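Local coordinates for protein trehalose monomycolate transport factor A (Mycolicibacterium smegmatis MC2 155, PDB 6T84) that is required for MmpL3-dependent transport of trehalose monomycolate to the mycobacterial cell wall, and for growth and cell elongation, at residues M142-V151 with T168-L179. Residues are numbered along the deposited sequence; the frame is centred on the assembly and turned at random.
Sequences MWNEQNWTLV and TVRQFNDLLRVL. With SO4 (sulfate ion), chain C.
The hydroxyl OG1 of Thr-149 donates to the side-chain carbonyl OD1 of Asn-173 at 2.7 Å, and Arg-78 NH1 adds a weak second bond to the same hydroxyl. The donor lies only 15° from the Asn-173 carbonyl plane. This bond ties a beta hairpin, strands 142-144 and 148-151 in the middle of the large antiparallel sheet, to the helix packed across that sheet in the N-terminal domain of TtfA, probably cytoplasmic. The axes of strand 148-151 and helix 168-175 come within 8.0 Å, with 137° between their directions.

With OG1 beside its own backbone N, Thr-149 has CG2 anti to that N, and this methyl comes obliquely to Phe-172 CD2 (3.5 Å). The phenyl ring is covered on both faces: Leu-176 CD1 lies over one, toward the rim, while Met-142 covers the other with a CH-pi contact from CB, 3.9 Å to the ring centroid. Sulfur SD of the same methionine also stands over that face, a Met-aromatic contact at 4.6 Å from the centroid, and touches Thr-168 CG2 crosswise. Phe-131 of helix 126-134 adjoins both Met-142 and Thr-168.

About one turn before Phe-172 in the helix, Val-169 sets its CG2 against the backbone O of Thr-149 (3.3 Å). At the other end Asn-144 lies against the methyls of Leu-176 and Leu-179, its buried amide satisfied by the backbone: OD1 accepts from Val-86 N, and ND2 donates to Val-84 O and Glu-145 O. The same Asn-144 OD1 also touches Leu-176 CD1 at 3.5 Å.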
loop_
_atom_site.group_PDB
_atom_site.type_symbol
_atom_site.label_atom_id
_atom_site.label_comp_id
_atom_site.label_asym_id
_atom_site.label_seq_id
_atom_site.Cartn_x
_atom_site.Cartn_y
_atom_site.Cartn_z
ATOM N N MET A 142 -5.148 -0.023 1.543
ATOM C CA MET A 142 -4.362 0.727 0.568
ATOM C C MET A 142 -4.363 2.175 1.011
ATOM O O MET A 142 -5.414 2.710 1.394
ATOM C CB MET A 142 -4.997 0.671 -0.845
ATOM C CG MET A 142 -5.246 -0.755 -1.304
ATOM S SD MET A 142 -5.832 -0.760 -2.997
ATOM C CE MET A 142 -7.435 -1.458 -2.741
ATOM N N TRP A 143 -3.203 2.845 0.930
ATOM C CA TRP A 143 -3.158 4.219 1.409
ATOM C C TRP A 143 -1.965 4.899 0.788
ATOM O O TRP A 143 -1.071 4.243 0.266
ATOM C CB TRP A 143 -3.105 4.329 2.940
ATOM C CG TRP A 143 -1.749 3.986 3.571
ATOM C CD1 TRP A 143 -0.852 4.905 4.063
ATOM C CD2 TRP A 143 -1.165 2.680 3.806
ATOM N NE1 TRP A 143 0.245 4.241 4.598
ATOM C CE2 TRP A 143 0.092 2.892 4.439
ATOM C CE3 TRP A 143 -1.590 1.351 3.563
ATOM C CZ2 TRP A 143 0.921 1.843 4.830
ATOM C CZ3 TRP A 143 -0.755 0.321 3.914
ATOM C CH2 TRP A 143 0.475 0.568 4.571
ATOM N N ASN A 144 -1.960 6.217 0.843
ATOM C CA ASN A 144 -0.756 6.936 0.473
ATOM C C ASN A 144 -0.238 7.779 1.621
ATOM O O ASN A 144 -0.950 8.134 2.570
ATOM C CB ASN A 144 -0.957 7.822 -0.728
ATOM C CG ASN A 144 -1.774 9.057 -0.369
ATOM O OD1 ASN A 144 -3.018 8.977 -0.138
ATOM N ND2 ASN A 144 -1.099 10.216 -0.301
ATOM N N GLU A 145 1.062 8.066 1.517
ATOM C CA GLU A 145 1.734 9.060 2.347
ATOM C C GLU A 145 2.322 10.081 1.380
ATOM O O GLU A 145 1.957 10.117 0.205
ATOM C CB GLU A 145 2.746 8.397 3.296
ATOM C CG GLU A 145 2.004 7.393 4.189
ATOM C CD GLU A 145 2.787 6.750 5.284
ATOM O OE1 GLU A 145 3.772 7.339 5.752
ATOM O OE2 GLU A 145 2.382 5.656 5.734
ATOM N N GLN A 146 3.230 10.943 1.857
ATOM C CA GLN A 146 3.595 12.061 1.010
ATOM C C GLN A 146 4.168 11.617 -0.337
ATOM O O GLN A 146 3.780 12.137 -1.390
ATOM C CB GLN A 146 4.580 12.964 1.739
ATOM C CG GLN A 146 4.899 14.210 0.898
ATOM C CD GLN A 146 5.707 15.235 1.641
ATOM O OE1 GLN A 146 5.503 15.450 2.828
ATOM N NE2 GLN A 146 6.628 15.880 0.936
ATOM N N ASN A 147 5.119 10.679 -0.322
ATOM C CA ASN A 147 5.829 10.273 -1.518
ATOM C C ASN A 147 5.674 8.805 -1.874
ATOM O O ASN A 147 6.453 8.288 -2.698
ATOM C CB ASN A 147 7.311 10.593 -1.277
ATOM C CG ASN A 147 7.547 12.069 -1.158
ATOM O OD1 ASN A 147 7.269 12.784 -2.098
ATOM N ND2 ASN A 147 8.065 12.522 -0.003
ATOM N N TRP A 148 4.674 8.131 -1.287
ATOM C CA TRP A 148 4.531 6.692 -1.477
ATOM C C TRP A 148 3.051 6.316 -1.505
ATOM O O TRP A 148 2.243 6.947 -0.828
ATOM C CB TRP A 148 5.151 5.973 -0.284
ATOM C CG TRP A 148 6.623 6.173 -0.225
ATOM C CD1 TRP A 148 7.265 7.190 0.407
ATOM C CD2 TRP A 148 7.609 5.414 -0.908
ATOM N NE1 TRP A 148 8.602 7.098 0.187
ATOM C CE2 TRP A 148 8.860 6.010 -0.607
ATOM C CE3 TRP A 148 7.569 4.296 -1.745
ATOM C CZ2 TRP A 148 10.076 5.524 -1.118
ATOM C CZ3 TRP A 148 8.759 3.770 -2.220
ATOM C CH2 TRP A 148 10.011 4.396 -1.910
ATOM N N THR A 149 2.716 5.294 -2.263
ATOM C CA THR A 149 1.384 4.683 -2.231
ATOM C C THR A 149 1.657 3.225 -1.884
ATOM O O THR A 149 2.577 2.601 -2.452
ATOM C CB THR A 149 0.726 4.764 -3.629
ATOM O OG1 THR A 149 0.580 6.156 -4.010
ATOM C CG2 THR A 149 -0.663 4.087 -3.681
ATOM N N LEU A 150 0.846 2.670 -0.954
ATOM C CA LEU A 150 1.102 1.363 -0.353
ATOM C C LEU A 150 -0.139 0.483 -0.351
ATOM O O LEU A 150 -1.284 0.968 -0.264
ATOM C CB LEU A 150 1.557 1.532 1.107
ATOM C CG LEU A 150 2.837 2.400 1.286
ATOM C CD1 LEU A 150 2.421 3.847 1.625
ATOM C CD2 LEU A 150 3.725 1.834 2.356
ATOM N N VAL A 151 0.109 -0.818 -0.426
ATOM C CA VAL A 151 -0.925 -1.837 -0.276
ATOM C C VAL A 151 -0.446 -2.854 0.759
ATOM O O VAL A 151 0.688 -3.343 0.680
ATOM C CB VAL A 151 -1.215 -2.537 -1.621
ATOM C CG1 VAL A 151 -2.135 -3.795 -1.401
ATOM C CG2 VAL A 151 -1.749 -1.525 -2.701
ATOM N N THR A 168 -2.232 -3.758 -8.369
ATOM C CA THR A 168 -3.170 -2.989 -7.556
ATOM C C THR A 168 -2.544 -1.678 -7.072
ATOM O O THR A 168 -3.189 -0.621 -7.131
ATOM C CB THR A 168 -3.625 -3.864 -6.395
ATOM O OG1 THR A 168 -4.291 -5.028 -6.957
ATOM C CG2 THR A 168 -4.689 -3.105 -5.507
ATOM N N VAL A 169 -1.298 -1.731 -6.562
ATOM C CA VAL A 169 -0.691 -0.510 -6.049
ATOM C C VAL A 169 -0.477 0.493 -7.169
ATOM O O VAL A 169 -0.635 1.701 -6.963
ATOM C CB VAL A 169 0.587 -0.771 -5.209
ATOM C CG1 VAL A 169 1.760 -1.115 -6.108
ATOM C CG2 VAL A 169 0.899 0.487 -4.381
ATOM N N ARG A 170 -0.121 0.005 -8.365
ATOM C CA ARG A 170 0.035 0.889 -9.525
ATOM C C ARG A 170 -1.289 1.543 -9.882
ATOM O O ARG A 170 -1.336 2.741 -10.149
ATOM C CB ARG A 170 0.604 0.108 -10.714
ATOM C CG ARG A 170 2.004 -0.535 -10.463
ATOM C CD ARG A 170 2.411 -1.477 -11.634
ATOM N NE ARG A 170 2.637 -0.682 -12.840
ATOM C CZ ARG A 170 3.066 -1.205 -13.986
ATOM N NH1 ARG A 170 3.258 -2.520 -14.071
ATOM N NH2 ARG A 170 3.297 -0.425 -15.030
ATOM N N GLN A 171 -2.370 0.773 -9.885
ATOM C CA GLN A 171 -3.667 1.338 -10.224
ATOM C C GLN A 171 -4.118 2.350 -9.182
ATOM O O GLN A 171 -4.673 3.399 -9.531
ATOM C CB GLN A 171 -4.671 0.176 -10.335
ATOM C CG GLN A 171 -4.474 -0.680 -11.592
ATOM C CD GLN A 171 -5.176 -2.056 -11.514
ATOM O OE1 GLN A 171 -5.451 -2.554 -10.416
ATOM N NE2 GLN A 171 -5.371 -2.704 -12.661
ATOM N N PHE A 172 -3.965 2.023 -7.901
ATOM C CA PHE A 172 -4.346 2.967 -6.853
ATOM C C PHE A 172 -3.503 4.236 -6.925
ATOM O O PHE A 172 -4.027 5.353 -6.798
ATOM C CB PHE A 172 -4.252 2.278 -5.495
ATOM C CG PHE A 172 -4.819 3.076 -4.345
ATOM C CD1 PHE A 172 -6.124 3.553 -4.375
ATOM C CD2 PHE A 172 -4.062 3.299 -3.204
ATOM C CE1 PHE A 172 -6.648 4.246 -3.283
ATOM C CE2 PHE A 172 -4.548 4.019 -2.121
ATOM C CZ PHE A 172 -5.847 4.481 -2.146
ATOM N N ASN A 173 -2.206 4.094 -7.144
ATOM C CA ASN A 173 -1.350 5.262 -7.296
ATOM C C ASN A 173 -1.803 6.142 -8.447
ATOM O O ASN A 173 -1.850 7.376 -8.323
ATOM C CB ASN A 173 0.078 4.745 -7.516
ATOM C CG ASN A 173 1.060 5.871 -7.586
ATOM O OD1 ASN A 173 1.231 6.622 -6.622
ATOM N ND2 ASN A 173 1.688 6.020 -8.733
ATOM N N ASP A 174 -2.167 5.530 -9.577
ATOM C CA ASP A 174 -2.659 6.311 -10.720
ATOM C C ASP A 174 -3.902 7.113 -10.330
ATOM O O ASP A 174 -4.032 8.290 -10.690
ATOM C CB ASP A 174 -2.990 5.392 -11.907
ATOM C CG ASP A 174 -1.746 4.928 -12.668
ATOM O OD1 ASP A 174 -0.646 5.474 -12.407
ATOM O OD2 ASP A 174 -1.863 4.009 -13.519
ATOM N N LEU A 175 -4.798 6.513 -9.556
ATOM C CA LEU A 175 -6.031 7.189 -9.188
ATOM C C LEU A 175 -5.768 8.344 -8.235
ATOM O O LEU A 175 -6.539 9.311 -8.223
ATOM C CB LEU A 175 -7.002 6.179 -8.567
ATOM C CG LEU A 175 -7.572 5.100 -9.492
ATOM C CD1 LEU A 175 -8.104 3.910 -8.676
ATOM C CD2 LEU A 175 -8.725 5.705 -10.312
ATOM N N LEU A 176 -4.685 8.284 -7.458
ATOM C CA LEU A 176 -4.338 9.332 -6.503
ATOM C C LEU A 176 -3.431 10.394 -7.109
ATOM O O LEU A 176 -3.015 11.329 -6.392
ATOM C CB LEU A 176 -3.637 8.733 -5.247
ATOM C CG LEU A 176 -4.541 7.768 -4.433
ATOM C CD1 LEU A 176 -3.725 7.470 -3.169
ATOM C CD2 LEU A 176 -5.906 8.425 -4.107
ATOM N N ARG A 177 -3.135 10.305 -8.411
ATOM C CA ARG A 177 -2.318 11.349 -9.042
ATOM C C ARG A 177 -2.962 12.730 -8.943
ATOM O O ARG A 177 -2.242 13.743 -8.991
ATOM C CB ARG A 177 -2.022 11.021 -10.509
ATOM C CG ARG A 177 -0.902 10.024 -10.741
ATOM C CD ARG A 177 -0.831 9.608 -12.215
ATOM N NE ARG A 177 -1.136 10.738 -13.088
ATOM C CZ ARG A 177 -1.749 10.628 -14.263
ATOM N NH1 ARG A 177 -2.125 9.433 -14.701
ATOM N NH2 ARG A 177 -1.996 11.712 -14.994
ATOM N N VAL A 178 -4.301 12.783 -8.791
ATOM C CA VAL A 178 -5.079 14.029 -8.669
ATOM C C VAL A 178 -4.941 14.709 -7.313
ATOM O O VAL A 178 -5.373 15.858 -7.166
ATOM C CB VAL A 178 -6.563 13.818 -9.062
ATOM C CG1 VAL A 178 -6.642 13.221 -10.470
ATOM C CG2 VAL A 178 -7.258 12.957 -8.042
ATOM N N LEU A 179 -4.313 14.066 -6.318
ATOM C CA LEU A 179 -4.175 14.707 -5.018
ATOM C C LEU A 179 -3.264 15.932 -5.138
ATOM O O LEU A 179 -2.295 15.922 -5.923
ATOM C CB LEU A 179 -3.596 13.728 -4.002
ATOM C CG LEU A 179 -4.537 12.554 -3.642
ATOM C CD1 LEU A 179 -3.851 11.653 -2.606
ATOM C CD2 LEU A 179 -5.969 13.119 -3.244
HETATM S S SO4 C . 10.270 10.136 1.901
HETATM O O1 SO4 C . 8.935 10.758 1.922
HETATM O O2 SO4 C . 11.285 11.193 1.854
HETATM O O3 SO4 C . 10.474 9.331 3.108
HETATM O O4 SO4 C . 10.526 9.344 0.751
#